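Local coordinates for RagB/SusD family nutrient uptake outer membrane protein (Bacteroides thetaiotaomicron, PDB 7KV2) that probably binds beta-glucan at the bacterial outer membrane as a SusD-family surface glycan-binding protein, feeding nutrient uptake by a gut bacterium, at residues 110-115 and 164-169; 239-244 and 418-423; 297-302 and 398-403; 327-332 and 338-343. One frame throughout, in Å; residues are numbered along the deposited sequence.

Interaction 1: 110-115 and 164-169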
loop_
_atom_site.group_PDB
_atom_site.type_symbol
_atom_site.label_atom_id
_atom_site.label_comp_id
_atom_site.label_asym_id
_atom_site.label_seq_id
_atom_site.Cartn_x
_atom_site.Cartn_y
_atom_site.Cartn_z
ATOM N N GLY A 110 -2.275 12.104 9.643
ATOM C CA GLY A 110 -1.707 12.477 8.325
ATOM C C GLY A 110 -2.465 11.823 7.179
ATOM O O GLY A 110 -2.818 12.499 6.182
ATOM N N LEU A 111 -2.757 10.540 7.307
ATOM C CA LEU A 111 -3.330 9.751 6.199
ATOM C C LEU A 111 -4.741 10.264 5.928
ATOM O O LEU A 111 -5.149 10.347 4.793
ATOM C CB LEU A 111 -3.329 8.260 6.584
ATOM C CG LEU A 111 -4.005 7.318 5.588
ATOM C CD1 LEU A 111 -3.290 7.345 4.249
ATOM C CD2 LEU A 111 -4.039 5.892 6.121
ATOM N N TRP A 112 -5.484 10.559 6.989
ATOM C CA TRP A 112 -6.839 11.153 6.890
ATOM C C TRP A 112 -6.758 12.449 6.061
ATOM O O TRP A 112 -7.501 12.591 5.114
ATOM C CB TRP A 112 -7.340 11.371 8.321
ATOM C CG TRP A 112 -8.671 12.059 8.395
ATOM C CD1 TRP A 112 -8.958 13.369 8.104
ATOM C CD2 TRP A 112 -9.902 11.447 8.790
ATOM N NE1 TRP A 112 -10.304 13.601 8.277
ATOM C CE2 TRP A 112 -10.910 12.444 8.688
ATOM C CE3 TRP A 112 -10.267 10.162 9.206
ATOM C CZ2 TRP A 112 -12.236 12.181 9.024
ATOM C CZ3 TRP A 112 -11.584 9.901 9.512
ATOM C CH2 TRP A 112 -12.551 10.910 9.430
ATOM N N LYS A 113 -5.836 13.334 6.392
ATOM C CA LYS A 113 -5.686 14.660 5.752
ATOM C C LYS A 113 -5.243 14.463 4.301
ATOM O O LYS A 113 -5.762 15.162 3.437
ATOM C CB LYS A 113 -4.692 15.532 6.506
ATOM C CG LYS A 113 -5.173 16.000 7.877
ATOM C CD LYS A 113 -4.100 16.722 8.658
ATOM C CE LYS A 113 -4.507 17.055 10.088
ATOM N NZ LYS A 113 -3.379 17.637 10.861
ATOM N N CYS A 114 -4.385 13.470 4.024
ATOM C CA CYS A 114 -3.978 13.171 2.629
ATOM C C CYS A 114 -5.163 12.662 1.820
ATOM O O CYS A 114 -5.314 13.088 0.646
ATOM C CB CYS A 114 -2.819 12.175 2.581
ATOM S SG CYS A 114 -1.311 12.758 3.360
ATOM N N ALA A 115 -5.986 11.768 2.370
ATOM C CA ALA A 115 -7.120 11.162 1.659
ATOM C C ALA A 115 -8.094 12.267 1.263
ATOM O O ALA A 115 -8.530 12.322 0.071
ATOM C CB ALA A 115 -7.792 10.155 2.536
ATOM N N ASN A 164 -16.681 4.464 8.739
ATOM C CA ASN A 164 -17.884 5.355 8.816
ATOM C C ASN A 164 -17.431 6.814 8.800
ATOM O O ASN A 164 -17.158 7.357 9.894
ATOM C CB ASN A 164 -18.700 5.048 10.084
ATOM C CG ASN A 164 -19.006 3.587 10.273
ATOM O OD1 ASN A 164 -19.763 2.981 9.534
ATOM N ND2 ASN A 164 -18.404 2.991 11.278
ATOM N N VAL A 165 -17.258 7.427 7.622
ATOM C CA VAL A 165 -16.478 8.698 7.470
ATOM C C VAL A 165 -17.259 9.674 6.597
ATOM O O VAL A 165 -18.163 9.239 5.892
ATOM C CB VAL A 165 -15.086 8.426 6.857
ATOM C CG1 VAL A 165 -14.250 7.616 7.826
ATOM C CG2 VAL A 165 -15.209 7.756 5.517
ATOM N N PRO A 166 -16.908 10.980 6.617
ATOM C CA PRO A 166 -17.564 11.986 5.780
ATOM C C PRO A 166 -17.457 11.662 4.285
ATOM O O PRO A 166 -16.390 11.173 3.856
ATOM C CB PRO A 166 -16.812 13.288 6.050
ATOM C CG PRO A 166 -16.040 13.071 7.316
ATOM C CD PRO A 166 -15.881 11.575 7.473
ATOM N N TYR A 167 -18.522 11.927 3.517
ATOM C CA TYR A 167 -18.549 11.724 2.047
ATOM C C TYR A 167 -18.998 13.023 1.376
ATOM O O TYR A 167 -19.902 13.713 1.904
ATOM C CB TYR A 167 -19.417 10.533 1.633
ATOM C CG TYR A 167 -19.403 10.322 0.140
ATOM C CD1 TYR A 167 -18.379 9.600 -0.459
ATOM C CD2 TYR A 167 -20.348 10.916 -0.699
ATOM C CE1 TYR A 167 -18.311 9.438 -1.834
ATOM C CE2 TYR A 167 -20.294 10.758 -2.080
ATOM C CZ TYR A 167 -19.263 10.021 -2.651
ATOM O OH TYR A 167 -19.145 9.838 -4.001
ATOM N N PHE A 168 -18.342 13.382 0.277
ATOM C CA PHE A 168 -18.720 14.544 -0.570
ATOM C C PHE A 168 -18.151 14.348 -1.985
ATOM O O PHE A 168 -17.037 13.785 -2.135
ATOM C CB PHE A 168 -18.326 15.852 0.124
ATOM C CG PHE A 168 -16.870 16.056 0.490
ATOM C CD1 PHE A 168 -16.353 15.560 1.676
ATOM C CD2 PHE A 168 -16.041 16.846 -0.297
ATOM C CE1 PHE A 168 -15.029 15.787 2.025
ATOM C CE2 PHE A 168 -14.714 17.079 0.053
ATOM C CZ PHE A 168 -14.202 16.534 1.209
ATOM N N ASP A 169 -18.911 14.758 -3.013
ATOM C CA ASP A 169 -18.452 14.794 -4.435
ATOM C C ASP A 169 -18.408 16.241 -4.969
ATOM O O ASP A 169 -18.156 16.394 -6.178
ATOM C CB ASP A 169 -19.293 13.868 -5.320
ATOM C CG ASP A 169 -20.780 14.134 -5.255
ATOM O OD1 ASP A 169 -21.158 15.282 -4.929
ATOM O OD2 ASP A 169 -21.540 13.186 -5.511
#

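Interaction 2: 239-244 and 418-423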
loop_
_atom_site.group_PDB
_atom_site.type_symbol
_atom_site.label_atom_id
_atom_site.label_comp_id
_atom_site.label_asym_id
_atom_site.label_seq_id
_atom_site.Cartn_x
_atom_site.Cartn_y
_atom_site.Cartn_z
ATOM N N THR A 239 -18.293 -10.512 -11.738
ATOM C CA THR A 239 -17.768 -9.315 -12.465
ATOM C C THR A 239 -16.278 -9.101 -12.124
ATOM O O THR A 239 -15.447 -8.965 -13.043
ATOM C CB THR A 239 -18.613 -8.087 -12.153
ATOM O OG1 THR A 239 -19.938 -8.420 -12.568
ATOM C CG2 THR A 239 -18.140 -6.836 -12.859
ATOM N N ALA A 240 -15.949 -9.129 -10.838
ATOM C CA ALA A 240 -14.550 -8.984 -10.384
ATOM C C ALA A 240 -13.702 -10.077 -11.034
ATOM O O ALA A 240 -12.604 -9.739 -11.548
ATOM C CB ALA A 240 -14.481 -9.007 -8.889
ATOM N N LEU A 241 -14.215 -11.318 -11.128
ATOM C CA LEU A 241 -13.467 -12.422 -11.756
ATOM C C LEU A 241 -13.275 -12.132 -13.245
ATOM O O LEU A 241 -12.155 -12.286 -13.728
ATOM C CB LEU A 241 -14.177 -13.759 -11.528
ATOM C CG LEU A 241 -13.548 -14.946 -12.242
ATOM C CD1 LEU A 241 -12.077 -15.150 -11.830
ATOM C CD2 LEU A 241 -14.337 -16.202 -11.961
ATOM N N LYS A 242 -14.345 -11.775 -13.960
ATOM C CA LYS A 242 -14.252 -11.405 -15.398
ATOM C C LYS A 242 -13.151 -10.327 -15.608
ATOM O O LYS A 242 -12.354 -10.447 -16.552
ATOM C CB LYS A 242 -15.649 -10.969 -15.839
ATOM C CG LYS A 242 -15.749 -10.176 -17.124
ATOM C CD LYS A 242 -17.202 -9.725 -17.352
ATOM C CE LYS A 242 -17.339 -8.388 -18.036
ATOM N NZ LYS A 242 -17.382 -8.562 -19.503
ATOM N N TYR A 243 -13.065 -9.331 -14.736
ATOM C CA TYR A 243 -12.031 -8.248 -14.818
ATOM C C TYR A 243 -10.625 -8.813 -14.598
ATOM O O TYR A 243 -9.688 -8.438 -15.357
ATOM C CB TYR A 243 -12.365 -7.112 -13.857
ATOM C CG TYR A 243 -13.628 -6.371 -14.189
ATOM C CD1 TYR A 243 -14.178 -6.370 -15.470
ATOM C CD2 TYR A 243 -14.246 -5.615 -13.222
ATOM C CE1 TYR A 243 -15.316 -5.633 -15.769
ATOM C CE2 TYR A 243 -15.389 -4.889 -13.501
ATOM C CZ TYR A 243 -15.937 -4.916 -14.769
ATOM O OH TYR A 243 -17.056 -4.170 -14.986
ATOM N N MET A 244 -10.451 -9.680 -13.602
ATOM C CA MET A 244 -9.152 -10.354 -13.378
ATOM C C MET A 244 -8.781 -11.145 -14.641
ATOM O O MET A 244 -7.621 -11.077 -15.112
ATOM C CB MET A 244 -9.220 -11.261 -12.144
ATOM C CG MET A 244 -9.504 -10.532 -10.829
ATOM S SD MET A 244 -8.351 -9.148 -10.445
ATOM C CE MET A 244 -9.218 -7.776 -11.208
ATOM N N ARG A 418 -14.389 -19.492 -4.737
ATOM C CA ARG A 418 -15.579 -19.030 -3.974
ATOM C C ARG A 418 -16.845 -19.207 -4.836
ATOM O O ARG A 418 -17.899 -18.758 -4.393
ATOM C CB ARG A 418 -15.481 -17.563 -3.545
ATOM C CG ARG A 418 -14.457 -17.285 -2.459
ATOM C CD ARG A 418 -14.560 -15.877 -1.904
ATOM N NE ARG A 418 -13.542 -15.666 -0.890
ATOM C CZ ARG A 418 -13.585 -16.097 0.359
ATOM N NH1 ARG A 418 -14.614 -16.796 0.821
ATOM N NH2 ARG A 418 -12.569 -15.844 1.156
ATOM N N GLY A 419 -16.737 -19.816 -6.015
ATOM C CA GLY A 419 -17.886 -20.129 -6.882
ATOM C C GLY A 419 -18.300 -18.952 -7.747
ATOM O O GLY A 419 -19.446 -18.938 -8.181
ATOM N N ALA A 420 -17.397 -18.014 -8.063
ATOM C CA ALA A 420 -17.729 -16.828 -8.892
ATOM C C ALA A 420 -17.807 -17.221 -10.365
ATOM O O ALA A 420 -18.377 -16.435 -11.137
ATOM C CB ALA A 420 -16.734 -15.709 -8.697
ATOM N N GLY A 421 -17.259 -18.372 -10.745
ATOM C CA GLY A 421 -17.036 -18.717 -12.151
ATOM C C GLY A 421 -16.126 -19.908 -12.290
ATOM O O GLY A 421 -15.478 -20.309 -11.308
ATOM N N GLN A 422 -16.103 -20.507 -13.466
ATOM C CA GLN A 422 -15.136 -21.587 -13.729
ATOM C C GLN A 422 -13.851 -20.949 -14.264
ATOM O O GLN A 422 -13.931 -19.880 -14.865
ATOM C CB GLN A 422 -15.708 -22.643 -14.674
ATOM C CG GLN A 422 -14.956 -23.968 -14.562
ATOM C CD GLN A 422 -14.832 -24.462 -13.136
ATOM O OE1 GLN A 422 -13.839 -24.209 -12.431
ATOM N NE2 GLN A 422 -15.864 -25.167 -12.692
ATOM N N GLY A 423 -12.719 -21.612 -14.070
ATOM C CA GLY A 423 -11.402 -21.104 -14.487
ATOM C C GLY A 423 -10.338 -21.916 -13.804
ATOM O O GLY A 423 -10.723 -22.687 -12.907
#

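Interaction 3: 297-302 and 398-403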
loop_
_atom_site.group_PDB
_atom_site.type_symbol
_atom_site.label_atom_id
_atom_site.label_comp_id
_atom_site.label_asym_id
_atom_site.label_seq_id
_atom_site.Cartn_x
_atom_site.Cartn_y
_atom_site.Cartn_z
ATOM N N THR A 297 10.614 9.277 -1.312
ATOM C CA THR A 297 9.826 8.709 -0.206
ATOM C C THR A 297 10.694 8.665 1.033
ATOM O O THR A 297 11.897 8.467 0.938
ATOM C CB THR A 297 9.254 7.322 -0.559
ATOM O OG1 THR A 297 8.610 6.803 0.580
ATOM C CG2 THR A 297 10.283 6.312 -0.994
ATOM N N ALA A 298 10.067 8.784 2.183
ATOM C CA ALA A 298 10.717 8.606 3.487
ATOM C C ALA A 298 10.781 7.127 3.853
ATOM O O ALA A 298 11.461 6.815 4.840
ATOM C CB ALA A 298 9.906 9.348 4.538
ATOM N N LEU A 299 10.049 6.249 3.148
ATOM C CA LEU A 299 9.798 4.860 3.666
ATOM C C LEU A 299 11.114 4.164 4.014
ATOM O O LEU A 299 11.232 3.615 5.116
ATOM C CB LEU A 299 8.894 4.069 2.719
ATOM C CG LEU A 299 8.692 2.601 3.067
ATOM C CD1 LEU A 299 8.031 2.429 4.419
ATOM C CD2 LEU A 299 7.898 1.844 2.027
ATOM N N PRO A 300 12.134 4.132 3.125
ATOM C CA PRO A 300 13.387 3.430 3.430
ATOM C C PRO A 300 14.081 3.986 4.677
ATOM O O PRO A 300 14.657 3.219 5.392
ATOM C CB PRO A 300 14.207 3.566 2.147
ATOM C CG PRO A 300 13.162 3.732 1.078
ATOM C CD PRO A 300 12.123 4.610 1.738
ATOM N N THR A 301 14.016 5.288 4.923
ATOM C CA THR A 301 14.622 5.879 6.145
ATOM C C THR A 301 13.890 5.280 7.355
ATOM O O THR A 301 14.541 4.922 8.360
ATOM C CB THR A 301 14.569 7.411 6.135
ATOM O OG1 THR A 301 15.407 7.910 5.072
ATOM C CG2 THR A 301 15.045 7.965 7.464
ATOM N N LEU A 302 12.567 5.186 7.304
ATOM C CA LEU A 302 11.757 4.713 8.472
ATOM C C LEU A 302 12.174 3.306 8.902
ATOM O O LEU A 302 12.390 3.123 10.121
ATOM C CB LEU A 302 10.275 4.727 8.116
ATOM C CG LEU A 302 9.692 6.129 7.971
ATOM C CD1 LEU A 302 8.298 6.110 7.383
ATOM C CD2 LEU A 302 9.671 6.835 9.312
ATOM N N ASN A 398 12.493 4.781 -4.305
ATOM C CA ASN A 398 11.659 3.541 -4.340
ATOM C C ASN A 398 10.187 3.852 -4.606
ATOM O O ASN A 398 9.459 4.345 -3.686
ATOM C CB ASN A 398 11.744 2.743 -3.036
ATOM C CG ASN A 398 13.153 2.422 -2.620
ATOM O OD1 ASN A 398 13.939 3.340 -2.331
ATOM N ND2 ASN A 398 13.464 1.128 -2.615
ATOM N N ASN A 399 9.663 3.520 -5.776
ATOM C CA ASN A 399 8.197 3.592 -5.955
ATOM C C ASN A 399 7.466 2.661 -4.966
ATOM O O ASN A 399 7.981 1.596 -4.586
ATOM C CB ASN A 399 7.794 3.182 -7.373
ATOM C CG ASN A 399 8.164 4.175 -8.449
ATOM O OD1 ASN A 399 8.813 5.205 -8.190
ATOM N ND2 ASN A 399 7.751 3.842 -9.669
ATOM N N LEU A 400 6.258 3.029 -4.548
ATOM C CA LEU A 400 5.412 2.153 -3.690
ATOM C C LEU A 400 4.581 1.286 -4.625
ATOM O O LEU A 400 3.739 1.831 -5.363
ATOM C CB LEU A 400 4.568 2.986 -2.710
ATOM C CG LEU A 400 3.749 2.115 -1.779
ATOM C CD1 LEU A 400 4.643 1.307 -0.844
ATOM C CD2 LEU A 400 2.752 2.971 -0.994
ATOM N N ARG A 401 4.849 -0.031 -4.642
ATOM C CA ARG A 401 4.056 -0.946 -5.502
ATOM C C ARG A 401 2.651 -1.103 -4.893
ATOM O O ARG A 401 2.530 -1.519 -3.755
ATOM C CB ARG A 401 4.774 -2.278 -5.648
ATOM C CG ARG A 401 5.913 -2.257 -6.666
ATOM C CD ARG A 401 7.096 -1.387 -6.240
ATOM N NE ARG A 401 8.269 -1.724 -7.065
ATOM C CZ ARG A 401 9.437 -1.087 -7.013
ATOM N NH1 ARG A 401 9.610 -0.049 -6.212
ATOM N NH2 ARG A 401 10.417 -1.482 -7.799
ATOM N N ILE A 402 1.598 -0.819 -5.631
ATOM C CA ILE A 402 0.200 -0.923 -5.134
ATOM C C ILE A 402 -0.431 -2.236 -5.626
ATOM O O ILE A 402 -0.809 -3.053 -4.771
ATOM C CB ILE A 402 -0.611 0.326 -5.565
ATOM C CG1 ILE A 402 0.039 1.631 -5.093
ATOM C CG2 ILE A 402 -2.045 0.201 -5.091
ATOM C CD1 ILE A 402 0.248 1.700 -3.579
ATOM N N TYR A 403 -0.458 -2.457 -6.958
ATOM C CA TYR A 403 -1.050 -3.661 -7.597
ATOM C C TYR A 403 -0.016 -4.339 -8.491
ATOM O O TYR A 403 0.583 -3.681 -9.407
ATOM C CB TYR A 403 -2.285 -3.333 -8.429
ATOM C CG TYR A 403 -3.377 -2.733 -7.609
ATOM C CD1 TYR A 403 -3.880 -3.394 -6.493
ATOM C CD2 TYR A 403 -3.986 -1.548 -8.003
ATOM C CE1 TYR A 403 -4.916 -2.847 -5.732
ATOM C CE2 TYR A 403 -5.031 -1.021 -7.264
ATOM C CZ TYR A 403 -5.518 -1.681 -6.148
ATOM O OH TYR A 403 -6.503 -1.074 -5.406
#

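Interaction 4: 327-332 and 338-343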
loop_
_atom_site.group_PDB
_atom_site.type_symbol
_atom_site.label_atom_id
_atom_site.label_comp_id
_atom_site.label_asym_id
_atom_site.label_seq_id
_atom_site.Cartn_x
_atom_site.Cartn_y
_atom_site.Cartn_z
ATOM N N GLU A 327 9.517 -14.890 13.047
ATOM C CA GLU A 327 8.524 -15.893 12.596
ATOM C C GLU A 327 8.229 -15.725 11.100
ATOM O O GLU A 327 7.888 -16.721 10.449
ATOM C CB GLU A 327 7.252 -15.797 13.435
ATOM C CG GLU A 327 7.500 -16.166 14.908
ATOM C CD GLU A 327 8.329 -15.193 15.757
ATOM O OE1 GLU A 327 8.349 -13.974 15.480
ATOM O OE2 GLU A 327 8.909 -15.634 16.746
ATOM N N THR A 328 8.344 -14.508 10.565
ATOM C CA THR A 328 8.127 -14.250 9.120
ATOM C C THR A 328 9.230 -14.946 8.339
ATOM O O THR A 328 8.945 -15.718 7.422
ATOM C CB THR A 328 8.062 -12.738 8.845
ATOM O OG1 THR A 328 6.911 -12.218 9.510
ATOM C CG2 THR A 328 7.999 -12.433 7.381
ATOM N N TYR A 329 10.451 -14.790 8.771
ATOM C CA TYR A 329 11.575 -15.480 8.089
ATOM C C TYR A 329 11.399 -17.014 8.139
ATOM O O TYR A 329 11.616 -17.718 7.084
ATOM C CB TYR A 329 12.882 -15.078 8.736
ATOM C CG TYR A 329 14.069 -15.807 8.170
ATOM C CD1 TYR A 329 14.751 -15.321 7.075
ATOM C CD2 TYR A 329 14.550 -16.953 8.791
ATOM C CE1 TYR A 329 15.893 -15.962 6.611
ATOM C CE2 TYR A 329 15.666 -17.621 8.312
ATOM C CZ TYR A 329 16.341 -17.126 7.216
ATOM O OH TYR A 329 17.454 -17.803 6.769
ATOM N N GLU A 330 11.006 -17.529 9.300
ATOM C CA GLU A 330 10.867 -18.994 9.555
ATOM C C GLU A 330 9.684 -19.621 8.819
ATOM O O GLU A 330 9.723 -20.827 8.661
ATOM C CB GLU A 330 10.690 -19.261 11.052
ATOM C CG GLU A 330 11.912 -18.895 11.831
ATOM C CD GLU A 330 11.798 -19.120 13.335
ATOM O OE1 GLU A 330 10.654 -19.070 13.874
ATOM O OE2 GLU A 330 12.881 -19.255 13.952
ATOM N N ARG A 331 8.686 -18.867 8.338
ATOM C CA ARG A 331 7.491 -19.486 7.701
ATOM C C ARG A 331 7.832 -19.893 6.263
ATOM O O ARG A 331 7.130 -20.781 5.734
ATOM C CB ARG A 331 6.246 -18.604 7.874
ATOM C CG ARG A 331 5.861 -17.681 6.726
ATOM C CD ARG A 331 4.459 -17.054 6.892
ATOM N NE ARG A 331 4.302 -16.434 8.223
ATOM C CZ ARG A 331 4.464 -15.123 8.493
ATOM N NH1 ARG A 331 4.802 -14.266 7.540
ATOM N NH2 ARG A 331 4.289 -14.672 9.724
ATOM N N TYR A 332 8.918 -19.373 5.680
ATOM C CA TYR A 332 9.377 -19.689 4.305
ATOM C C TYR A 332 10.173 -20.993 4.246
ATOM O O TYR A 332 11.044 -21.218 5.092
ATOM C CB TYR A 332 10.266 -18.570 3.732
ATOM C CG TYR A 332 9.493 -17.312 3.427
ATOM C CD1 TYR A 332 8.700 -17.201 2.286
ATOM C CD2 TYR A 332 9.443 -16.271 4.353
ATOM C CE1 TYR A 332 7.950 -16.046 2.029
ATOM C CE2 TYR A 332 8.725 -15.118 4.087
ATOM C CZ TYR A 332 7.943 -15.006 2.938
ATOM O OH TYR A 332 7.160 -13.877 2.728
ATOM N N ARG A 338 11.271 -15.635 -2.115
ATOM C CA ARG A 338 10.616 -14.510 -1.389
ATOM C C ARG A 338 11.220 -14.342 0.007
ATOM O O ARG A 338 11.082 -13.246 0.580
ATOM C CB ARG A 338 9.113 -14.693 -1.322
ATOM C CG ARG A 338 8.490 -14.761 -2.701
ATOM C CD ARG A 338 7.023 -15.034 -2.616
ATOM N NE ARG A 338 6.773 -16.431 -2.208
ATOM C CZ ARG A 338 5.635 -17.092 -2.412
ATOM N NH1 ARG A 338 4.596 -16.510 -3.003
ATOM N NH2 ARG A 338 5.561 -18.369 -2.033
ATOM N N ARG A 339 11.812 -15.382 0.583
ATOM C CA ARG A 339 12.288 -15.300 1.972
ATOM C C ARG A 339 13.369 -14.215 2.011
ATOM O O ARG A 339 13.245 -13.285 2.821
ATOM C CB ARG A 339 12.877 -16.613 2.481
ATOM C CG ARG A 339 13.286 -16.536 3.939
ATOM C CD ARG A 339 13.795 -17.871 4.451
ATOM N NE ARG A 339 15.145 -18.072 3.920
ATOM C CZ ARG A 339 15.879 -19.141 4.165
ATOM N NH1 ARG A 339 15.396 -20.088 4.941
ATOM N NH2 ARG A 339 17.102 -19.249 3.663
ATOM N N ASN A 340 14.421 -14.333 1.202
ATOM C CA ASN A 340 15.515 -13.331 1.258
ATOM C C ASN A 340 15.109 -12.011 0.597
ATOM O O ASN A 340 15.652 -10.952 1.036
ATOM C CB ASN A 340 16.840 -13.907 0.759
ATOM C CG ASN A 340 17.290 -15.070 1.615
ATOM O OD1 ASN A 340 16.645 -15.427 2.604
ATOM N ND2 ASN A 340 18.353 -15.723 1.186
ATOM N N ALA A 341 14.127 -12.016 -0.315
ATOM C CA ALA A 341 13.679 -10.778 -0.970
ATOM C C ALA A 341 12.813 -9.972 0.010
ATOM O O ALA A 341 12.589 -8.776 -0.242
ATOM C CB ALA A 341 12.891 -11.066 -2.203
ATOM N N THR A 342 12.274 -10.655 1.016
ATOM C CA THR A 342 11.398 -10.045 2.058
ATOM C C THR A 342 12.239 -9.693 3.279
ATOM O O THR A 342 12.017 -8.591 3.869
ATOM C CB THR A 342 10.228 -10.964 2.436
ATOM O OG1 THR A 342 9.442 -11.177 1.255
ATOM C CG2 THR A 342 9.391 -10.418 3.567
ATOM N N CYS A 343 13.094 -10.606 3.721
ATOM C CA CYS A 343 13.753 -10.558 5.058
ATOM C C CYS A 343 15.257 -10.395 4.836
ATOM O O CYS A 343 15.899 -11.352 4.447
ATOM C CB CYS A 343 13.494 -11.844 5.833
ATOM S SG CYS A 343 11.782 -12.405 5.882
HETATM O O HOH W 1 12.921 -20.045 6.619
#

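Interaction 1: 110-115 and 164-169
The indole of Trp112 meets Val165 and Pro166 with its six-membered ring, both partners lying oblique to the ring plane. Its CZ3 touches CG1 of Val165 at 3.9 Å, and its outermost corner, CH2, comes equally close to CD of Pro166, also 3.9 Å. The side chains of Pro166 and Trp112 cross at about a right angle, whereas those of Val165 and Trp112 run past each other in opposite directions. Trp112 reaches this far because CG is turned anti to the backbone N (chi1 176°), which carries the benzene half of the indole out from the helix; the closest pair of CA atoms, those of Trp112 and Val165, are still 10.0 Å apart. A large flat side chain suits this span, and the branched valine and the rigid proline offer it fixed apolar carbons. Tyr116, one turn further along the helix, helps close the contact: its ring meets that of Trp112, its side chain touches Val165, and its OH is hydrogen-bonded to the carbonyl O of Pro166. The result is apolar packing of a helix against the extended loop after helix 137-162, within the mainly helical, tetratricopeptide-repeat-related part of the SusD fold.

Interaction 2: 239-244 and 418-423
Leu241 carries this contact against Ala420 and Gly421 with one methyl group. From CA, its CB points toward the 418-423 loop, and CG lies anti to the backbone N (chi1 175°), so that the side chain extends outward from helix 237-249. At the branch, CD2 is the atom that arrives: it sits 3.7 Å from CA of Gly421 and 3.8 Å from N of the same residue. It also lies 4.0 Å from the carbonyl C of Ala420 and 4.1 Å from that residue's CB, the one pair here in which two side chains meet. The methyl therefore rests mostly on backbone. Glycine suits position 421 because its CA, which carries no side chain, lets CD2 settle directly on the backbone, and the small methyl of Ala420 permits the close approach. Gly419 takes a positive phi of 84° as the C' residue of a Schellman motif, which ends helix 405-417 just before Ala420. Ser238 OG is hydrogen-bonded to the carbonyl O of Ala420, a polar tie beside the apolar one. Leu241 also packs on Ile416; helix 237-249 thus lies against helix 405-417 and the loop after it, with helix 217-231 packed on it as well.

Interaction 3: 297-302 and 398-403
Pro300 and Asn398 run past each other in opposite directions, the proline ring sliding alongside the amide. The proline leads with CG, which stands 3.5 Å from OD1 of Asn398 and 3.9 Å from its CG, a van der Waals approach of ring carbon to amide oxygen. In Asn398, CG is anti to the carbonyl carbon (chi1 -53°), which sets the amide beside the proline ring. A compact ring suits the first turn of a helix, where a missing N-H costs no helical bond. At the backbone of the same asparagine, Thr297 brings its methyl CG2 3.4 Å from Asn398 O. Its other branch, OG1, anti to the backbone N (chi1 175°), turns back to accept from N of Leu299 at 3.0 Å in a nearly straight bond of 168°. OG1 is also hydrogen-bonded to Asp61, which holds the threonine in place. Further along, Leu299 and Leu400 meet more loosely through their methyls, CD2 to CD1 at 4.4 Å, and both also pack on Asn71 of helix 70-75. On the strand side, Arg401 NH1 donates to the backbone O of Asn399 at 2.8 Å, with that oxygen close to the guanidinium plane, a local bond that holds the group against its own backbone. Thr297 serves as a helix cap, and the contact sets that capped start of helix 299-303 against the entrance to strand 400-404, which pairs antiparallel with strand 273-277 and carries a classic beta bulge at Ile402 and Tyr403.

Interaction 4: 327-332 and 338-343
One water joins Tyr329, Tyr332 and Arg339: it donates to the carbonyl O of Tyr329 and to that of Tyr332, each 2.7 Å away, and accepts from NH1 of Arg339 at 3.0 Å, lying in the guanidinium plane. That NH1 has a second partner in Asn334 OD1, and NE makes a weak bond to Asn340 OD1. Arg339 CD stands over the Tyr329 face, 3.8 Å from the ring centroid, in a CH-pi contact. The bend at chi3 (76°) then lays the guanidinium nearly parallel to that ring, the planes 17° apart, with Tyr329 OH over the centre of the Arg339 guanidinium, 3.3 Å from Arg339 CZ. CA of Arg339 sits over the face of Tyr332, 3.9 Å from the centroid. Cys343 places its CB at the edge of the Tyr329 ring, 3.9 Å from CD1. The OH of Tyr332 is hydrogen-bonded to the Leu455 carbonyl, and Arg338 forms salt bridges with Glu452, Glu456 and Asp336. The contact closes a tight helical hairpin, helix 326-331 against helix 337-342 across a short link. Arginine suits its place: its charge is probably steadied by the water and Asn334 OD1, while the tyrosine rings take the aliphatic part of the residue.

How the interactions relate
Along the chain interaction 1 closes first, in the N-terminal part. Interaction 2 then opens, and its long loop encloses interaction 3, which in turn encloses interaction 4. The contacts do not touch: centres lie about 19 Å apart for interactions 3 and 4 and about 35 Å for 1 and 4, which are on opposite sides of the chain's centre. Strand 400-404 of interaction 3 runs directly into helix 405-417, whose end leads to the 418-423 loop of interaction 2, while helix 299-303 is followed by helix 326-331 of interaction 4. Interaction 3, about 9 Å from the chain's centre, thus ties the central part of one largely helical SusD-type fold, while 1, 2 and 4 join parts further out.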